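Local coordinates for viral structural protein 4 (Bombyx mori cytoplasmic polyhedrosis virus, PDB 6TZ0) that binds GTP and probably assists the RNA-dependent RNA polymerase it touches inside the virus during transcription of the double-stranded genome, at residues 288-293 / 509-514; 293-298 / 360-365; 330-335 / 551-556; 353-358 / 515-520; 365-370 / 376-381. All blocks are in the same frame, centred on the assembly; numbering follows the deposited sequence.

Contact 1: 288-293 / 509-514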
# COMPACT_ATOMS: atom_id res chain seq x y z
N LYS B 288 41.86 18.92 31.67
CA LYS B 288 41.34 20.02 32.46
C LYS B 288 40.05 20.53 31.83
O LYS B 288 40.02 20.81 30.62
CB LYS B 288 42.37 21.14 32.55
CG LYS B 288 41.92 22.32 33.37
CD LYS B 288 43.02 23.35 33.49
CE LYS B 288 42.56 24.54 34.30
NZ LYS B 288 43.65 25.55 34.46
N GLU B 289 39.00 20.63 32.65
CA GLU B 289 37.66 21.07 32.24
C GLU B 289 37.10 20.20 31.11
O GLU B 289 36.43 20.70 30.20
CB GLU B 289 37.64 22.55 31.84
CG GLU B 289 38.08 23.50 32.94
CD GLU B 289 37.15 23.52 34.12
OE1 GLU B 289 35.93 23.32 33.94
OE2 GLU B 289 37.64 23.75 35.25
N TYR B 290 37.35 18.89 31.20
CA TYR B 290 36.94 17.96 30.15
C TYR B 290 35.43 17.83 30.05
O TYR B 290 34.89 17.70 28.95
CB TYR B 290 37.57 16.58 30.40
CG TYR B 290 36.99 15.50 29.52
CD1 TYR B 290 37.30 15.42 28.18
CD2 TYR B 290 36.12 14.55 30.05
CE1 TYR B 290 36.76 14.44 27.38
CE2 TYR B 290 35.57 13.57 29.25
CZ TYR B 290 35.90 13.52 27.92
OH TYR B 290 35.36 12.54 27.13
N LYS B 291 34.74 17.83 31.19
CA LYS B 291 33.32 17.52 31.18
C LYS B 291 32.50 18.66 30.58
O LYS B 291 31.49 18.40 29.91
CB LYS B 291 32.85 17.20 32.60
CG LYS B 291 31.44 16.67 32.69
CD LYS B 291 31.04 16.39 34.13
CE LYS B 291 31.71 15.13 34.66
NZ LYS B 291 31.19 13.91 33.99
N LYS B 292 32.93 19.91 30.77
CA LYS B 292 32.26 21.03 30.13
C LYS B 292 32.45 21.00 28.63
O LYS B 292 31.51 21.31 27.87
CB LYS B 292 32.79 22.35 30.70
CG LYS B 292 32.41 22.61 32.14
CD LYS B 292 32.94 23.95 32.58
CE LYS B 292 32.61 24.23 34.03
NZ LYS B 292 33.18 25.52 34.47
N LEU B 293 33.65 20.63 28.17
CA LEU B 293 33.90 20.47 26.74
C LEU B 293 33.05 19.35 26.16
O LEU B 293 32.52 19.48 25.05
CB LEU B 293 35.37 20.18 26.50
CG LEU B 293 36.42 21.25 26.77
CD1 LEU B 293 37.79 20.65 26.60
CD2 LEU B 293 36.22 22.40 25.82
N THR B 509 30.27 12.80 19.97
CA THR B 509 30.93 13.63 20.96
C THR B 509 32.22 14.19 20.40
O THR B 509 32.56 14.01 19.23
CB THR B 509 31.22 12.86 22.25
OG1 THR B 509 32.02 11.71 21.95
CG2 THR B 509 29.96 12.44 22.94
N ILE B 510 32.96 14.90 21.26
CA ILE B 510 34.29 15.37 20.91
C ILE B 510 35.33 14.32 21.29
O ILE B 510 36.19 14.53 22.15
CB ILE B 510 34.56 16.71 21.61
CG1 ILE B 510 34.15 16.64 23.09
CG2 ILE B 510 33.78 17.82 20.97
CD1 ILE B 510 34.96 17.51 23.93
N ASN B 511 35.36 13.22 20.55
CA ASN B 511 36.25 12.13 20.93
C ASN B 511 36.67 11.40 19.68
O ASN B 511 35.83 10.89 18.94
CB ASN B 511 35.60 11.17 21.93
CG ASN B 511 35.56 11.72 23.34
OD1 ASN B 511 34.49 11.95 23.89
ND2 ASN B 511 36.73 11.93 23.92
N ASP B 512 37.97 11.35 19.45
CA ASP B 512 38.51 10.46 18.44
C ASP B 512 38.49 9.08 19.08
O ASP B 512 39.30 8.77 19.95
CB ASP B 512 39.91 10.90 18.04
CG ASP B 512 40.33 10.36 16.70
OD1 ASP B 512 39.75 10.80 15.70
OD2 ASP B 512 41.24 9.51 16.64
N THR B 513 37.50 8.27 18.69
CA THR B 513 37.21 7.01 19.37
C THR B 513 38.35 6.01 19.20
O THR B 513 38.69 5.29 20.14
CB THR B 513 35.91 6.43 18.84
OG1 THR B 513 36.00 6.26 17.42
CG2 THR B 513 34.75 7.34 19.16
N THR B 514 38.97 6.00 18.02
CA THR B 514 40.12 5.14 17.79
C THR B 514 41.38 5.64 18.50
O THR B 514 42.35 4.88 18.60
CB THR B 514 40.37 5.01 16.29
OG1 THR B 514 41.45 4.10 16.06
CG2 THR B 514 40.72 6.34 15.69
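Tyr290 and Leu293, three residues apart on one flank of the start of helix 290-296, meet Ile510 and Asn511 in the loop that leads to helix 513-518. The contact joins helix 290-296 to a loop of the P-loop domain, the one after strand 504-507; Asn511 is close to Gly358, which belongs to a GTP-binding site. The helix begins after Glu289, the N-cap residue. The carboxylate of Glu289 also forms a salt bridge with Lys292, at 3.6 Å between OE1 and NZ, well away from the loop.

Tyr290 uses the far end of its ring. With CG anti to the backbone N (chi1 169°), the long flat side chain carries its hydroxyl to the amide of Asn511. The amide sits at the ring edge, the two planes are 51° apart, and the side chains cross at about a right angle. Both groups are polar at the end and partly exposed, which suits the margin of a buried patch.

Leu293 supplies the apolar half. It also packs on Met269, Val271, Ile258 and Trp260 of the antiparallel sheet. Ile510, the centre of an inverse gamma turn, has its side chain directed at the helix, and an apolar residue suits this buried place. Its CD1 methyl lies 3.3 Å from Leu293 O and 3.7 Å from Leu293 CB.

Contact 2: 293-298 / 360-365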
# COMPACT_ATOMS: atom_id res chain seq x y z
N LEU B 293 33.65 20.63 28.17
CA LEU B 293 33.90 20.47 26.74
C LEU B 293 33.05 19.35 26.16
O LEU B 293 32.52 19.48 25.05
CB LEU B 293 35.37 20.18 26.50
CG LEU B 293 36.42 21.25 26.77
CD1 LEU B 293 37.79 20.65 26.60
CD2 LEU B 293 36.22 22.40 25.82
N LEU B 294 32.93 18.24 26.88
CA LEU B 294 32.11 17.12 26.43
C LEU B 294 30.64 17.49 26.37
O LEU B 294 29.93 17.11 25.43
CB LEU B 294 32.32 15.92 27.35
CG LEU B 294 31.50 14.66 27.05
CD1 LEU B 294 31.90 14.07 25.73
CD2 LEU B 294 31.63 13.65 28.16
N PHE B 295 30.15 18.25 27.35
CA PHE B 295 28.74 18.58 27.37
C PHE B 295 28.39 19.71 26.42
O PHE B 295 27.23 19.84 26.05
CB PHE B 295 28.28 18.97 28.79
CG PHE B 295 28.23 17.82 29.77
CD1 PHE B 295 28.39 16.51 29.35
CD2 PHE B 295 27.96 18.06 31.10
CE1 PHE B 295 28.34 15.47 30.25
CE2 PHE B 295 27.90 17.02 32.00
CZ PHE B 295 28.08 15.72 31.57
N TYR B 296 29.36 20.54 26.01
CA TYR B 296 29.02 21.73 25.23
C TYR B 296 29.87 21.95 23.98
O TYR B 296 29.81 23.04 23.42
CB TYR B 296 29.10 22.97 26.13
CG TYR B 296 28.07 22.96 27.21
CD1 TYR B 296 26.75 23.29 26.94
CD2 TYR B 296 28.39 22.58 28.51
CE1 TYR B 296 25.80 23.27 27.92
CE2 TYR B 296 27.44 22.55 29.50
CZ TYR B 296 26.15 22.90 29.20
OH TYR B 296 25.20 22.87 30.19
N GLY B 297 30.62 20.96 23.51
CA GLY B 297 31.52 21.16 22.39
C GLY B 297 31.18 20.30 21.19
O GLY B 297 30.58 19.23 21.32
N VAL B 298 31.56 20.79 20.01
CA VAL B 298 31.44 20.07 18.74
C VAL B 298 32.71 20.32 17.94
O VAL B 298 33.06 21.48 17.69
CB VAL B 298 30.21 20.50 17.91
CG1 VAL B 298 30.24 19.85 16.55
CG2 VAL B 298 28.92 20.12 18.59
N THR B 360 28.32 7.08 28.42
CA THR B 360 27.71 6.80 29.71
C THR B 360 27.83 7.99 30.65
O THR B 360 26.89 8.29 31.40
CB THR B 360 28.34 5.57 30.35
OG1 THR B 360 29.74 5.81 30.56
CG2 THR B 360 28.18 4.36 29.45
N SER B 361 28.96 8.70 30.58
CA SER B 361 29.18 9.86 31.43
C SER B 361 28.21 10.99 31.10
O SER B 361 27.77 11.72 31.99
CB SER B 361 30.62 10.33 31.29
OG SER B 361 30.85 11.49 32.06
N PHE B 362 27.85 11.15 29.82
CA PHE B 362 26.84 12.14 29.50
C PHE B 362 25.44 11.65 29.84
O PHE B 362 24.64 12.41 30.39
CB PHE B 362 26.89 12.54 28.03
CG PHE B 362 25.75 13.43 27.62
CD1 PHE B 362 25.68 14.73 28.07
CD2 PHE B 362 24.75 12.95 26.80
CE1 PHE B 362 24.62 15.53 27.71
CE2 PHE B 362 23.69 13.75 26.44
CZ PHE B 362 23.63 15.04 26.90
N LEU B 363 25.12 10.40 29.50
CA LEU B 363 23.74 9.95 29.65
C LEU B 363 23.34 9.73 31.10
O LEU B 363 22.15 9.77 31.41
CB LEU B 363 23.51 8.69 28.82
CG LEU B 363 23.43 8.96 27.32
CD1 LEU B 363 23.43 7.68 26.52
CD2 LEU B 363 22.18 9.74 27.02
N SER B 364 24.31 9.57 32.02
CA SER B 364 23.98 9.57 33.44
C SER B 364 23.47 10.94 33.89
O SER B 364 22.45 11.05 34.57
CB SER B 364 25.20 9.16 34.25
OG SER B 364 26.22 10.13 34.14
N THR B 365 24.17 12.01 33.49
CA THR B 365 23.74 13.36 33.81
C THR B 365 22.44 13.71 33.10
O THR B 365 21.59 14.41 33.66
CB THR B 365 24.85 14.35 33.44
OG1 THR B 365 26.06 13.97 34.11
CG2 THR B 365 24.51 15.77 33.84
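Phe295 and Phe362 form an offset edge-to-face pair, the edge of Phe362 directed toward the face of Phe295. The ring centroids are 5.5 Å apart and the planes stand at 67°. Phe362 CD1 is 3.5 Å from both Phe295 CD1 and Phe295 CE1, and Phe295 CE1 lies in the plane of the Phe362 ring. In Phe362, CG is anti to the backbone N (chi1 173°), and from there the ring offers its CD1 edge to Phe295.

The far end of the Phe295 ring rests on the next turn of the same helix, 359-374. Its CZ is 3.7 Å from Thr365 OG1, while Ser361 O sits at the ring edge, 4.0 Å from CZ. Small residues at 361 and 365, one turn apart, let a large ring settle against the helix surface. The Ser361 carbonyl is also used within the helix: Ser364 OG donates to it at 3.1 Å, from above the carbonyl plane.

Further out, Pro547 and Met550 of helix 547-556 pack on Phe362, and Leu551 of the same helix touches Tyr296. Phe295 thus packs on the first turns of the helix that follows the P-loop. Thr360 and Ser361, in those turns, are GTP-site residues of this protein, although no GTP is bound to this chain here. Across the two segments there is no hydrogen bond; between them the contact is one of dispersion and the weak attraction of an aromatic edge for a ring face.

Contact 3: 330-335 / 551-556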
# COMPACT_ATOMS: atom_id res chain seq x y z
N ALA B 330 13.39 17.54 17.14
CA ALA B 330 12.12 16.90 16.82
C ALA B 330 12.03 15.50 17.41
O ALA B 330 11.04 15.15 18.07
CB ALA B 330 11.95 16.85 15.31
N VAL B 331 13.07 14.69 17.22
CA VAL B 331 13.04 13.32 17.73
C VAL B 331 13.15 13.31 19.26
O VAL B 331 12.48 12.52 19.94
CB VAL B 331 14.16 12.49 17.06
CG1 VAL B 331 14.21 11.09 17.61
CG2 VAL B 331 13.93 12.45 15.56
N LEU B 332 13.93 14.24 19.82
CA LEU B 332 14.03 14.33 21.27
C LEU B 332 12.74 14.82 21.91
O LEU B 332 12.35 14.35 22.98
CB LEU B 332 15.20 15.23 21.64
CG LEU B 332 16.59 14.70 21.34
CD1 LEU B 332 17.59 15.79 21.53
CD2 LEU B 332 16.91 13.51 22.22
N SER B 333 12.03 15.75 21.26
CA SER B 333 10.74 16.18 21.79
C SER B 333 9.67 15.13 21.60
O SER B 333 8.70 15.09 22.37
CB SER B 333 10.32 17.49 21.14
OG SER B 333 9.99 17.28 19.79
N LYS B 334 9.81 14.27 20.59
CA LYS B 334 8.95 13.10 20.46
C LYS B 334 9.13 12.17 21.66
O LYS B 334 8.15 11.67 22.23
CB LYS B 334 9.26 12.39 19.15
CG LYS B 334 8.31 11.29 18.74
CD LYS B 334 8.72 10.76 17.39
CE LYS B 334 7.77 9.68 16.92
NZ LYS B 334 8.21 9.12 15.61
N PHE B 335 10.39 11.97 22.08
CA PHE B 335 10.65 11.20 23.29
C PHE B 335 10.10 11.88 24.54
O PHE B 335 9.57 11.21 25.43
CB PHE B 335 12.14 10.95 23.46
CG PHE B 335 12.49 10.32 24.77
CD1 PHE B 335 12.07 9.04 25.08
CD2 PHE B 335 13.28 10.99 25.69
CE1 PHE B 335 12.39 8.47 26.29
CE2 PHE B 335 13.61 10.42 26.89
CZ PHE B 335 13.18 9.15 27.18
N LEU B 551 20.63 18.47 25.93
CA LEU B 551 20.32 19.32 27.08
C LEU B 551 19.33 20.42 26.71
O LEU B 551 18.44 20.77 27.51
CB LEU B 551 21.60 19.91 27.66
CG LEU B 551 22.55 18.86 28.24
CD1 LEU B 551 23.82 19.50 28.75
CD2 LEU B 551 21.86 18.08 29.35
N GLU B 552 19.46 20.97 25.50
CA GLU B 552 18.56 22.02 25.04
C GLU B 552 17.15 21.49 24.85
O GLU B 552 16.18 22.24 25.02
CB GLU B 552 19.10 22.60 23.73
CG GLU B 552 18.38 23.82 23.21
CD GLU B 552 18.58 25.04 24.09
OE1 GLU B 552 19.62 25.12 24.78
OE2 GLU B 552 17.69 25.92 24.11
N SER B 553 17.02 20.20 24.54
CA SER B 553 15.71 19.56 24.46
C SER B 553 14.98 19.58 25.80
O SER B 553 13.77 19.83 25.84
CB SER B 553 15.87 18.13 23.97
OG SER B 553 14.63 17.46 23.98
N ILE B 554 15.69 19.31 26.90
CA ILE B 554 15.07 19.36 28.21
C ILE B 554 14.76 20.80 28.60
O ILE B 554 13.70 21.09 29.17
CB ILE B 554 15.95 18.66 29.26
CG1 ILE B 554 16.08 17.17 28.96
CG2 ILE B 554 15.42 18.83 30.67
CD1 ILE B 554 17.08 16.51 29.85
N ARG B 555 15.65 21.74 28.27
CA ARG B 555 15.40 23.13 28.64
C ARG B 555 14.26 23.76 27.86
O ARG B 555 13.61 24.68 28.37
CB ARG B 555 16.66 23.97 28.49
CG ARG B 555 17.71 23.69 29.53
CD ARG B 555 18.90 24.60 29.38
NE ARG B 555 18.57 25.99 29.67
CZ ARG B 555 18.54 26.96 28.76
NH1 ARG B 555 18.81 26.70 27.49
NH2 ARG B 555 18.23 28.20 29.11
N ARG B 556 13.99 23.31 26.64
CA ARG B 556 12.94 23.95 25.86
C ARG B 556 11.55 23.36 26.07
O ARG B 556 10.57 23.98 25.67
CB ARG B 556 13.27 23.90 24.36
CG ARG B 556 14.41 24.80 23.98
CD ARG B 556 14.59 24.84 22.48
NE ARG B 556 15.71 25.69 22.11
CZ ARG B 556 16.08 25.94 20.87
NH1 ARG B 556 15.39 25.43 19.86
NH2 ARG B 556 17.11 26.73 20.63
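Leu332 and Ser553 bring two helices to a CA-CA separation of 6.4 Å, a close approach made possible by the small serine. Both belong to the P-loop domain: helix 326-340 packs on strand 543-545, an edge strand of the parallel sheet, through Leu332 on Val545 and Val331 on Thr543, and helix 547-556, which follows that strand, packs on helices 326-340 and 359-374.

Both side chains point across the gap. Ser553 OG is anti to the backbone N (chi1 175°), a setting that extends the hydroxyl toward the neighbouring helix, 3.3 Å from Leu332 CB. The serine CB meets the leucine along its length, at 3.8 Å from Leu332 CB and equally 3.8 Å from Leu332 CD1. The leucine thus lays its stem and one methyl against the short side chain, a mainly apolar contact in spite of the hydroxyl. Leu336, one turn on, also touches Ser553.

Ser333 brushes the interface with its backbone, and its hydroxyl turns back to its own helix, where the carbonyls of Leu329 and Ala330 are both within reach. The side of helix 326-340 that carries Ala330, Ser333 and Lys334 faces the polymerase, packing on its Phe467, Lys471 and Leu470 respectively.

Helix 547-556 has a separate charged flank. Glu552 holds two arginines in a salt-bridge network, as acidic and basic residues three and four positions apart on a helix can do. The bond from Arg555 NH1 to OE1 is weak and bent, whereas Arg556 NE reaches the anti lone pair of Glu552 OE2 at 2.8 Å.

Contact 4: 353-358 / 515-520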
# COMPACT_ATOMS: atom_id res chain seq x y z
N ALA B 353 26.00 4.97 19.86
CA ALA B 353 27.23 5.75 19.85
C ALA B 353 28.38 4.82 19.52
O ALA B 353 28.29 3.60 19.70
CB ALA B 353 27.47 6.45 21.18
N GLU B 354 29.47 5.41 19.03
CA GLU B 354 30.68 4.63 18.82
C GLU B 354 31.33 4.29 20.16
O GLU B 354 31.24 5.04 21.13
CB GLU B 354 31.68 5.38 17.94
CG GLU B 354 31.29 5.45 16.47
CD GLU B 354 32.35 6.12 15.63
OE1 GLU B 354 33.34 6.62 16.20
OE2 GLU B 354 32.21 6.14 14.39
N LYS B 355 31.97 3.14 20.18
CA LYS B 355 32.62 2.62 21.38
C LYS B 355 33.86 3.45 21.65
O LYS B 355 34.89 3.28 21.00
CB LYS B 355 32.95 1.15 21.16
CG LYS B 355 33.47 0.43 22.36
CD LYS B 355 33.61 -1.03 22.07
CE LYS B 355 34.20 -1.73 23.26
NZ LYS B 355 33.30 -1.60 24.43
N GLY B 356 33.77 4.36 22.61
CA GLY B 356 34.88 5.23 22.93
C GLY B 356 34.47 6.69 23.00
O GLY B 356 35.32 7.56 23.18
N ALA B 357 33.18 6.95 22.88
CA ALA B 357 32.66 8.31 22.80
C ALA B 357 32.42 8.94 24.16
O ALA B 357 32.20 10.16 24.23
CB ALA B 357 31.37 8.33 21.99
N GLY B 358 32.47 8.17 25.24
CA GLY B 358 32.19 8.71 26.56
C GLY B 358 30.71 8.99 26.73
O GLY B 358 30.33 10.04 27.26
N GLN B 515 41.39 6.88 18.98
CA GLN B 515 42.50 7.40 19.77
C GLN B 515 42.25 7.25 21.26
O GLN B 515 43.19 7.05 22.03
CB GLN B 515 42.74 8.87 19.43
CG GLN B 515 44.00 9.48 19.99
CD GLN B 515 45.24 8.89 19.35
OE1 GLN B 515 45.26 8.61 18.16
NE2 GLN B 515 46.29 8.72 20.15
N ALA B 516 40.98 7.33 21.66
CA ALA B 516 40.61 7.00 23.03
C ALA B 516 40.81 5.52 23.31
O ALA B 516 41.15 5.15 24.44
CB ALA B 516 39.16 7.39 23.29
N MET B 517 40.61 4.66 22.31
CA MET B 517 40.80 3.24 22.55
C MET B 517 42.26 2.83 22.59
O MET B 517 42.61 1.89 23.32
CB MET B 517 40.05 2.41 21.51
CG MET B 517 38.56 2.41 21.74
SD MET B 517 38.30 1.87 23.44
CE MET B 517 36.55 2.04 23.62
N ARG B 518 43.13 3.49 21.84
CA ARG B 518 44.54 3.12 21.90
C ARG B 518 45.28 3.77 23.06
O ARG B 518 46.43 3.42 23.31
CB ARG B 518 45.27 3.47 20.59
CG ARG B 518 45.36 4.94 20.27
CD ARG B 518 46.37 5.15 19.16
NE ARG B 518 46.00 4.47 17.92
CZ ARG B 518 45.34 5.05 16.92
NH1 ARG B 518 44.98 6.32 17.00
NH2 ARG B 518 45.05 4.35 15.83
N ASP B 519 44.64 4.69 23.78
CA ASP B 519 45.26 5.37 24.91
C ASP B 519 44.69 4.90 26.23
O ASP B 519 44.51 5.69 27.16
CB ASP B 519 45.11 6.88 24.78
CG ASP B 519 45.89 7.44 23.62
OD1 ASP B 519 46.90 6.81 23.23
OD2 ASP B 519 45.51 8.51 23.10
N ARG B 520 44.37 3.61 26.36
CA ARG B 520 43.82 3.07 27.59
C ARG B 520 44.33 1.65 27.79
O ARG B 520 45.00 1.08 26.93
CB ARG B 520 42.29 3.17 27.59
CG ARG B 520 41.58 2.50 26.41
CD ARG B 520 41.11 1.08 26.71
NE ARG B 520 40.27 1.02 27.91
CZ ARG B 520 38.98 1.34 27.94
NH1 ARG B 520 38.31 1.25 29.09
NH2 ARG B 520 38.35 1.75 26.85
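Met517 extends from helix 513-518 over the backbone of Lys355 and Gly356. Its CG lies anti to the carbonyl carbon (chi1 -74°), and a bend at chi2 turns the thioether so that the CE methyl ends 3.3 Å from Lys355 O and 3.7 Å from Gly356 CA. The flexible, unbranched side chain of methionine suits bending to fit a loop. Lys355 meets it crosswise: its CG is 3.7 Å from the same methyl, while the rest of the lysine runs on extended, bent only at the last torsion, and packs against Gln527 and Tyr534 of helix 524-537.

Gly356 sits at phi 130° and psi 5°, where a CB would be jammed against the preceding carbonyl O and would also point toward Met517; glycine suits both loop and packing. Ala516, with only a methyl, places its CB 3.8 Å from Gly356 O.

Loop 353-358 joins strand 347-353 to helix 359-374, and its sequence and geometry fit a P-loop (Walker A). Lys355, Gly356 and Gly358 are GTP-site residues of this protein, though no GTP is bound to this chain here. Arg520, another, has Met517 SD at the edge and in the plane of its guanidinium. Lys355 NZ and Arg520 NH2 are 6.5 Å apart, consistent with a place for the anionic part of GTP, since both belong to one site. Within segment 515-520, Arg518 NH1 donates to Gln515 OE1 at 2.6 Å, and Gln515 NE2 to Asp519 OD2 at 3.1 Å.

Contact 5: 365-370 / 376-381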
# COMPACT_ATOMS: atom_id res chain seq x y z
N THR B 365 24.17 12.01 33.49
CA THR B 365 23.74 13.36 33.81
C THR B 365 22.44 13.71 33.10
O THR B 365 21.59 14.41 33.66
CB THR B 365 24.85 14.35 33.44
OG1 THR B 365 26.06 13.97 34.11
CG2 THR B 365 24.51 15.77 33.84
N TYR B 366 22.27 13.21 31.87
CA TYR B 366 21.02 13.40 31.15
C TYR B 366 19.85 12.75 31.87
O TYR B 366 18.76 13.34 31.97
CB TYR B 366 21.15 12.83 29.73
CG TYR B 366 19.92 12.98 28.87
CD1 TYR B 366 19.62 14.18 28.24
CD2 TYR B 366 19.05 11.92 28.68
CE1 TYR B 366 18.50 14.31 27.46
CE2 TYR B 366 17.92 12.04 27.91
CZ TYR B 366 17.65 13.24 27.30
OH TYR B 366 16.52 13.36 26.53
N ALA B 367 20.06 11.54 32.41
CA ALA B 367 19.00 10.86 33.15
C ALA B 367 18.68 11.57 34.45
O ALA B 367 17.50 11.66 34.84
CB ALA B 367 19.41 9.41 33.41
N GLU B 368 19.70 12.12 35.12
CA GLU B 368 19.46 12.90 36.33
C GLU B 368 18.66 14.16 36.04
O GLU B 368 17.71 14.49 36.77
CB GLU B 368 20.78 13.27 36.99
CG GLU B 368 21.54 12.11 37.56
CD GLU B 368 22.89 12.52 38.09
OE1 GLU B 368 23.27 13.69 37.88
OE2 GLU B 368 23.58 11.68 38.70
N GLN B 369 19.01 14.88 34.97
CA GLN B 369 18.30 16.11 34.63
C GLN B 369 16.88 15.83 34.17
O GLN B 369 15.98 16.64 34.41
CB GLN B 369 19.05 16.89 33.55
CG GLN B 369 20.39 17.42 33.99
CD GLN B 369 20.26 18.44 35.09
OE1 GLN B 369 19.37 19.28 35.07
NE2 GLN B 369 21.15 18.36 36.08
N LEU B 370 16.66 14.68 33.53
CA LEU B 370 15.31 14.33 33.12
C LEU B 370 14.45 13.94 34.31
O LEU B 370 13.26 14.25 34.35
CB LEU B 370 15.36 13.21 32.09
CG LEU B 370 14.04 12.83 31.44
CD1 LEU B 370 13.49 14.03 30.71
CD2 LEU B 370 14.24 11.68 30.50
N GLN B 376 9.90 12.01 37.66
CA GLN B 376 9.74 10.57 37.60
C GLN B 376 11.11 9.91 37.74
O GLN B 376 12.15 10.56 37.71
CB GLN B 376 9.07 10.14 36.29
CG GLN B 376 7.70 10.74 36.09
CD GLN B 376 7.02 10.24 34.83
OE1 GLN B 376 7.55 9.39 34.13
NE2 GLN B 376 5.86 10.80 34.53
N VAL B 377 11.09 8.59 37.90
CA VAL B 377 12.31 7.80 38.01
C VAL B 377 12.75 7.39 36.61
O VAL B 377 11.96 6.82 35.85
CB VAL B 377 12.08 6.57 38.90
CG1 VAL B 377 13.30 5.68 38.91
CG2 VAL B 377 11.73 7.01 40.31
N VAL B 378 14.00 7.67 36.28
CA VAL B 378 14.57 7.34 34.98
C VAL B 378 15.60 6.25 35.17
O VAL B 378 16.54 6.41 35.96
CB VAL B 378 15.19 8.57 34.30
CG1 VAL B 378 15.85 8.17 32.99
CG2 VAL B 378 14.14 9.63 34.05
N GLY B 379 15.44 5.14 34.45
CA GLY B 379 16.44 4.09 34.45
C GLY B 379 17.43 4.25 33.31
O GLY B 379 17.11 4.78 32.25
N HIS B 380 18.65 3.77 33.54
CA HIS B 380 19.72 3.93 32.56
C HIS B 380 20.57 2.66 32.54
O HIS B 380 21.39 2.44 33.43
CB HIS B 380 20.56 5.16 32.87
CG HIS B 380 21.72 5.34 31.94
ND1 HIS B 380 22.99 4.92 32.25
CD2 HIS B 380 21.79 5.83 30.68
CE1 HIS B 380 23.80 5.19 31.24
NE2 HIS B 380 23.09 5.73 30.28
N LEU B 381 20.36 1.83 31.52
CA LEU B 381 21.22 0.68 31.27
C LEU B 381 22.40 1.10 30.41
O LEU B 381 22.26 1.91 29.49
CB LEU B 381 20.45 -0.43 30.56
CG LEU B 381 19.33 -1.12 31.32
CD1 LEU B 381 18.63 -2.10 30.41
CD2 LEU B 381 19.87 -1.83 32.54
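Val378 points its branched side chain at helix 359-374 and fits between Ala367 and Leu370, which are three residues apart on one side of that helix. Its two methyls divide the work. CG1, anti to the backbone N (chi1 176°), meets Ala367 CB at 3.8 Å, and CG2 turns to the leucine. Leu370 and Val378 cross at about a right angle, so the leucine lies across the valine, with Leu370 CG and CD2 both 4.1 Å from Val378 CG2. Ala367 has only its CB to offer, and that small size lets the strand come near: the CA atoms of Ala367 and Val378 are 5.9 Å apart.

His380, two residues further along the strand and thus on the same side, reaches the helix through its CB, 4.4 Å from Ala367 CB. Its imidazole is engaged elsewhere, with NE2 hydrogen-bonded to Glu488 of the adjoining strand 484-489. Leu370 in turn packs on Phe335 and Leu336, which joins the patch to helix 326-340.

Segment 365-370 of helix 359-374 and strand 378-381 run almost antiparallel, at 170°, with axes 8.4 Å apart. Strand 347-353, the P-loop, this helix and strand 378-381 make a beta-alpha-beta crossover that skips one strand position, later filled by strand 484-489. The resulting order of the parallel sheet, 2-3-1-4-5, is also found in nucleoside monophosphate kinases, without implying that activity here.

How the contacts relate
From the N terminus, segment 288-293 opens contact 1, and contact 2 starts from the same helix at shared Leu293. Segment 330-335 opens contact 3 and 353-358 opens contact 4. Contact 2 closes first, at 360-365, nested in contact 1. Contact 5, a short connection from helix 359-374 to strand 378-381, follows it in series and is nested within contacts 1, 3 and 4. Contact 1 closes at 509-514, contact 4 at 515-520, and contact 3 at 551-556, enclosing contact 4. Contacts 1 and 2 each cross contacts 3 and 4. Together they tie helix 290-296, which lies on the antiparallel sheet, to the P-loop domain with its helices 326-340, 359-374, 513-518 and 547-556.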